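N-acetylcysteine deacetylase (Bacillus subtilis, PDB 1YSJ) probably removes the acetyl group from N-acetylcysteine to release cysteine, as a dinuclear metal hydrolase of the M20 peptidase family. Local coordinates at residues F324-Y337 and V387-E401. The protein carries 1 engineered substitution. Numbering follows the deposited sequence.
Sequences FLNAASEAAARLGY and VASQYFAELAVIVLE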
loop_
_atom_site.group_PDB
_atom_site.type_symbol
_atom_site.label_atom_id
_atom_site.label_comp_id
_atom_site.label_asym_id
_atom_site.label_seq_id
_atom_site.Cartn_x
_atom_site.Cartn_y
_atom_site.Cartn_z
ATOM N N PHE A 324 -6.100 39.196 25.893
ATOM C CA PHE A 324 -7.520 38.938 26.144
ATOM C C PHE A 324 -7.747 37.979 27.304
ATOM O O PHE A 324 -8.894 37.711 27.683
ATOM C CB PHE A 324 -8.205 38.417 24.879
ATOM C CG PHE A 324 -8.015 39.308 23.695
ATOM C CD1 PHE A 324 -7.286 38.869 22.594
ATOM C CD2 PHE A 324 -8.533 40.607 23.695
ATOM C CE1 PHE A 324 -7.090 39.703 21.500
ATOM C CE2 PHE A 324 -8.340 41.451 22.608
ATOM C CZ PHE A 324 -7.615 41.000 21.507
ATOM N N LEU A 325 -6.649 37.481 27.866
ATOM C CA LEU A 325 -6.692 36.520 28.962
ATOM C C LEU A 325 -7.476 37.061 30.158
ATOM O O LEU A 325 -8.376 36.393 30.669
ATOM C CB LEU A 325 -5.269 36.125 29.372
ATOM C CG LEU A 325 -5.068 34.998 30.385
ATOM C CD1 LEU A 325 -5.560 33.671 29.832
ATOM C CD2 LEU A 325 -3.596 34.912 30.763
ATOM N N ASN A 326 -7.134 38.276 30.584
ATOM C CA ASN A 326 -7.826 38.944 31.684
ATOM C C ASN A 326 -9.324 39.099 31.427
ATOM O O ASN A 326 -10.139 38.812 32.304
ATOM C CB ASN A 326 -7.188 40.307 31.979
ATOM C CG ASN A 326 -5.862 40.197 32.735
ATOM O OD1 ASN A 326 -5.343 41.197 33.228
ATOM N ND2 ASN A 326 -5.313 38.986 32.828
ATOM N N ALA A 327 -9.670 39.542 30.217
ATOM C CA ALA A 327 -11.060 39.693 29.786
ATOM C C ALA A 327 -11.819 38.366 29.797
ATOM O O ALA A 327 -12.977 38.314 30.224
ATOM C CB ALA A 327 -11.123 40.329 28.401
ATOM N N ALA A 328 -11.163 37.305 29.326
ATOM C CA ALA A 328 -11.757 35.967 29.284
ATOM C C ALA A 328 -12.083 35.452 30.680
ATOM O O ALA A 328 -13.068 34.738 30.863
ATOM C CB ALA A 328 -10.845 34.996 28.555
ATOM N N SER A 329 -11.257 35.830 31.655
ATOM C CA SER A 329 -11.439 35.439 33.051
ATOM C C SER A 329 -12.519 36.259 33.755
ATOM O O SER A 329 -13.347 35.701 34.478
ATOM C CB SER A 329 -10.120 35.561 33.825
ATOM O OG SER A 329 -9.126 34.709 33.286
ATOM N N GLU A 330 -12.502 37.578 33.554
ATOM C CA GLU A 330 -13.455 38.458 34.229
ATOM C C GLU A 330 -14.883 38.352 33.691
ATOM O O GLU A 330 -15.837 38.663 34.407
ATOM C CB GLU A 330 -12.966 39.916 34.266
ATOM C CG GLU A 330 -12.754 40.601 32.916
ATOM C CD GLU A 330 -12.157 42.004 33.061
ATOM O OE1 GLU A 330 -10.976 42.198 32.696
ATOM O OE2 GLU A 330 -12.867 42.911 33.554
ATOM N N ALA A 331 -15.031 37.895 32.449
ATOM C CA ALA A 331 -16.356 37.650 31.874
ATOM C C ALA A 331 -17.075 36.519 32.608
ATOM O O ALA A 331 -18.273 36.613 32.883
ATOM C CB ALA A 331 -16.256 37.353 30.382
ATOM N N ALA A 332 -16.335 35.460 32.930
ATOM C CA ALA A 332 -16.873 34.339 33.695
ATOM C C ALA A 332 -17.107 34.738 35.146
ATOM O O ALA A 332 -18.093 34.322 35.753
ATOM C CB ALA A 332 -15.941 33.144 33.617
ATOM N N ALA A 333 -16.196 35.548 35.688
ATOM C CA ALA A 333 -16.275 36.019 37.069
ATOM C C ALA A 333 -17.514 36.881 37.311
ATOM O O ALA A 333 -18.218 36.684 38.298
ATOM C CB ALA A 333 -15.009 36.778 37.445
ATOM N N ARG A 334 -17.773 37.822 36.400
ATOM C CA ARG A 334 -18.951 38.699 36.460
ATOM C C ARG A 334 -20.281 37.947 36.475
ATOM O O ARG A 334 -21.253 38.403 37.086
ATOM C CB ARG A 334 -18.958 39.674 35.282
ATOM C CG ARG A 334 -18.123 40.921 35.478
ATOM C CD ARG A 334 -18.451 41.933 34.398
ATOM N NE ARG A 334 -17.479 43.023 34.336
ATOM C CZ ARG A 334 -17.483 43.982 33.412
ATOM N NH1 ARG A 334 -18.409 43.995 32.457
ATOM N NH2 ARG A 334 -16.554 44.929 33.440
ATOM N N LEU A 335 -20.320 36.803 35.798
ATOM C CA LEU A 335 -21.546 36.015 35.681
ATOM C C LEU A 335 -21.607 34.847 36.671
ATOM O O LEU A 335 -22.563 34.065 36.667
ATOM C CB LEU A 335 -21.721 35.523 34.241
ATOM C CG LEU A 335 -21.673 36.610 33.158
ATOM C CD1 LEU A 335 -21.419 36.000 31.798
ATOM C CD2 LEU A 335 -22.941 37.463 33.146
ATOM N N GLY A 336 -20.590 34.742 37.523
ATOM C CA GLY A 336 -20.517 33.668 38.507
ATOM C C GLY A 336 -20.234 32.302 37.905
ATOM O O GLY A 336 -20.607 31.275 38.472
ATOM N N TYR A 337 -19.579 32.291 36.752
ATOM C CA TYR A 337 -19.133 31.045 36.137
ATOM C C TYR A 337 -17.681 30.784 36.516
ATOM O O TYR A 337 -16.992 31.678 37.018
ATOM C CB TYR A 337 -19.312 31.083 34.612
ATOM C CG TYR A 337 -20.755 31.188 34.165
ATOM C CD1 TYR A 337 -21.115 32.016 33.097
ATOM C CD2 TYR A 337 -21.765 30.469 34.816
ATOM C CE1 TYR A 337 -22.447 32.123 32.682
ATOM C CE2 TYR A 337 -23.094 30.568 34.416
ATOM C CZ TYR A 337 -23.430 31.396 33.350
ATOM O OH TYR A 337 -24.745 31.488 32.950
ATOM N N VAL A 387 -25.028 29.502 29.655
ATOM C CA VAL A 387 -23.637 29.822 29.982
ATOM C C VAL A 387 -22.927 30.510 28.821
ATOM O O VAL A 387 -22.397 31.611 28.979
ATOM C CB VAL A 387 -22.828 28.560 30.408
ATOM C CG1 VAL A 387 -21.400 28.941 30.794
ATOM C CG2 VAL A 387 -23.517 27.833 31.572
ATOM N N ALA A 388 -22.939 29.860 27.661
ATOM C CA ALA A 388 -22.167 30.300 26.509
ATOM C C ALA A 388 -22.683 31.599 25.895
ATOM O O ALA A 388 -21.892 32.462 25.504
ATOM C CB ALA A 388 -22.112 29.191 25.459
ATOM N N SER A 389 -24.004 31.737 25.801
ATOM C CA SER A 389 -24.597 32.942 25.218
ATOM C C SER A 389 -24.279 34.164 26.075
ATOM O O SER A 389 -23.880 35.211 25.552
ATOM C CB SER A 389 -26.107 32.782 25.003
ATOM O OG SER A 389 -26.758 32.365 26.187
ATOM N N GLN A 390 -24.424 34.000 27.390
ATOM C CA GLN A 390 -24.116 35.043 28.368
ATOM C C GLN A 390 -22.623 35.368 28.424
ATOM O O GLN A 390 -22.243 36.540 28.527
ATOM C CB GLN A 390 -24.597 34.638 29.765
ATOM C CG GLN A 390 -26.102 34.458 29.913
ATOM C CD GLN A 390 -26.534 34.246 31.362
ATOM O OE1 GLN A 390 -27.679 34.525 31.726
ATOM N NE2 GLN A 390 -25.615 33.763 32.196
ATOM N N TYR A 391 -21.789 34.332 28.361
ATOM C CA TYR A 391 -20.339 34.498 28.433
ATOM C C TYR A 391 -19.787 35.399 27.329
ATOM O O TYR A 391 -19.019 36.324 27.601
ATOM C CB TYR A 391 -19.626 33.141 28.394
ATOM C CG TYR A 391 -18.122 33.256 28.472
ATOM C CD1 TYR A 391 -17.489 33.516 29.688
ATOM C CD2 TYR A 391 -17.332 33.125 27.326
ATOM C CE1 TYR A 391 -16.103 33.634 29.767
ATOM C CE2 TYR A 391 -15.946 33.238 27.392
ATOM C CZ TYR A 391 -15.340 33.493 28.618
ATOM O OH TYR A 391 -13.972 33.606 28.701
ATOM N N PHE A 392 -20.176 35.115 26.089
ATOM C CA PHE A 392 -19.679 35.855 24.938
ATOM C C PHE A 392 -20.290 37.246 24.823
ATOM O O PHE A 392 -19.673 38.151 24.258
ATOM C CB PHE A 392 -19.868 35.047 23.651
ATOM C CG PHE A 392 -18.821 33.994 23.452
ATOM C CD1 PHE A 392 -19.005 32.704 23.946
ATOM C CD2 PHE A 392 -17.635 34.296 22.794
ATOM C CE1 PHE A 392 -18.027 31.732 23.776
ATOM C CE2 PHE A 392 -16.644 33.322 22.610
ATOM C CZ PHE A 392 -16.839 32.045 23.102
ATOM N N ALA A 393 -21.494 37.417 25.366
ATOM C CA ALA A 393 -22.110 38.737 25.465
ATOM C C ALA A 393 -21.333 39.617 26.444
ATOM O O ALA A 393 -21.088 40.794 26.170
ATOM C CB ALA A 393 -23.568 38.620 25.880
ATOM N N GLU A 394 -20.931 39.041 27.575
ATOM C CA GLU A 394 -20.189 39.795 28.579
ATOM C C GLU A 394 -18.744 40.026 28.149
ATOM O O GLU A 394 -18.190 41.104 28.380
ATOM C CB GLU A 394 -20.251 39.105 29.944
ATOM C CG GLU A 394 -19.998 40.039 31.122
ATOM C CD GLU A 394 -21.046 41.148 31.255
ATOM O OE1 GLU A 394 -22.243 40.898 30.976
ATOM O OE2 GLU A 394 -20.664 42.271 31.653
ATOM N N LEU A 395 -18.152 39.019 27.510
ATOM C CA LEU A 395 -16.808 39.125 26.944
ATOM C C LEU A 395 -16.721 40.246 25.907
ATOM O O LEU A 395 -15.788 41.046 25.939
ATOM C CB LEU A 395 -16.369 37.789 26.335
ATOM C CG LEU A 395 -14.966 37.692 25.728
ATOM C CD1 LEU A 395 -13.880 37.851 26.791
ATOM C CD2 LEU A 395 -14.800 36.382 24.986
ATOM N N ALA A 396 -17.699 40.303 25.005
ATOM C CA ALA A 396 -17.766 41.350 23.979
ATOM C C ALA A 396 -17.756 42.759 24.575
ATOM O O ALA A 396 -17.006 43.625 24.113
ATOM C CB ALA A 396 -18.990 41.155 23.100
ATOM N N VAL A 397 -18.582 42.973 25.601
ATOM C CA VAL A 397 -18.654 44.255 26.306
ATOM C C VAL A 397 -17.316 44.609 26.972
ATOM O O VAL A 397 -16.850 45.749 26.876
ATOM C CB VAL A 397 -19.803 44.269 27.354
ATOM C CG1 VAL A 397 -19.777 45.546 28.192
ATOM C CG2 VAL A 397 -21.158 44.109 26.668
ATOM N N ILE A 398 -16.706 43.624 27.629
ATOM C CA ILE A 398 -15.439 43.815 28.336
ATOM C C ILE A 398 -14.275 44.085 27.382
ATOM O O ILE A 398 -13.470 44.990 27.626
ATOM C CB ILE A 398 -15.108 42.620 29.265
ATOM C CG1 ILE A 398 -16.097 42.565 30.429
ATOM C CG2 ILE A 398 -13.682 42.724 29.802
ATOM C CD1 ILE A 398 -16.108 41.250 31.178
ATOM N N VAL A 399 -14.191 43.309 26.302
ATOM C CA VAL A 399 -13.134 43.492 25.307
ATOM C C VAL A 399 -13.191 44.891 24.690
ATOM O O VAL A 399 -12.179 45.588 24.640
ATOM C CB VAL A 399 -13.149 42.394 24.212
ATOM C CG1 VAL A 399 -12.167 42.727 23.086
ATOM C CG2 VAL A 399 -12.801 41.053 24.815
ATOM N N LEU A 400 -14.381 45.307 24.261
ATOM C CA LEU A 400 -14.568 46.616 23.630
ATOM C C LEU A 400 -14.281 47.803 24.558
ATOM O O LEU A 400 -14.005 48.907 24.085
ATOM C CB LEU A 400 -15.967 46.732 23.005
ATOM C CG LEU A 400 -16.256 45.910 21.739
ATOM C CD1 LEU A 400 -17.739 45.964 21.387
ATOM C CD2 LEU A 400 -15.405 46.359 20.551
ATOM N N GLU A 401 -14.346 47.570 25.871
ATOM C CA GLU A 401 -13.972 48.578 26.868
ATOM C C GLU A 401 -12.471 48.862 26.851
ATOM O O GLU A 401 -12.052 50.004 27.035
ATOM C CB GLU A 401 -14.376 48.130 28.278
ATOM C CG GLU A 401 -15.847 48.332 28.632
ATOM C CD GLU A 401 -16.247 47.650 29.943
ATOM O OE1 GLU A 401 -15.369 47.073 30.627
ATOM O OE2 GLU A 401 -17.449 47.692 30.289
#
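The ring of Y337 lies over V387, whose CG1 makes a CH-pi contact 3.9 Å from the ring centroid, nearly on the ring normal; the opposite face carries the carbonyl O of L335. The guanidinium of R334 has I398 CG1 over one face, off toward its rim, while carboxylates take the edge. OE2 of E394 lies in the guanidinium plane and accepts from NH1 at 3.0 Å through its anti lone pair, a salt bridge in which the two planar groups are turned 60° apart. NH2 adds a long salt bridge, 3.7 Å, to OE1 of E401. Since E394 OE1 also pairs with R141, this carboxylate is shared by two arginines. Y391 meets the other helix with its edge. CG is anti to the backbone N (chi1 -180°), which carries the ring across to helix 325-334: A332 N and A328 O lie at the ring edge, A331 CB approaches obliquely, and OH donates to the carbonyl O of A328, 2.6 Å away, giving that buried hydroxyl a partner. Alongside these polar contacts the helices mesh through small residues: A331 is a knob among Y391, E394, L395 and I398, and I398 in turn fills the hole formed by A327, E330, A331 and R334. The small A327 and A331 are consistent with the close approach, 8.6 Å between the axes of 325-334 and 387-401, which cross at 129°. G336, with positive phi, closes helix 325-334 in a Schellman motif before strand 338-341. Both helices pack on the mixed sheet, A332 touching I192 and V399 touching F179, an alpha/beta layering characteristic of the M20 catalytic domain.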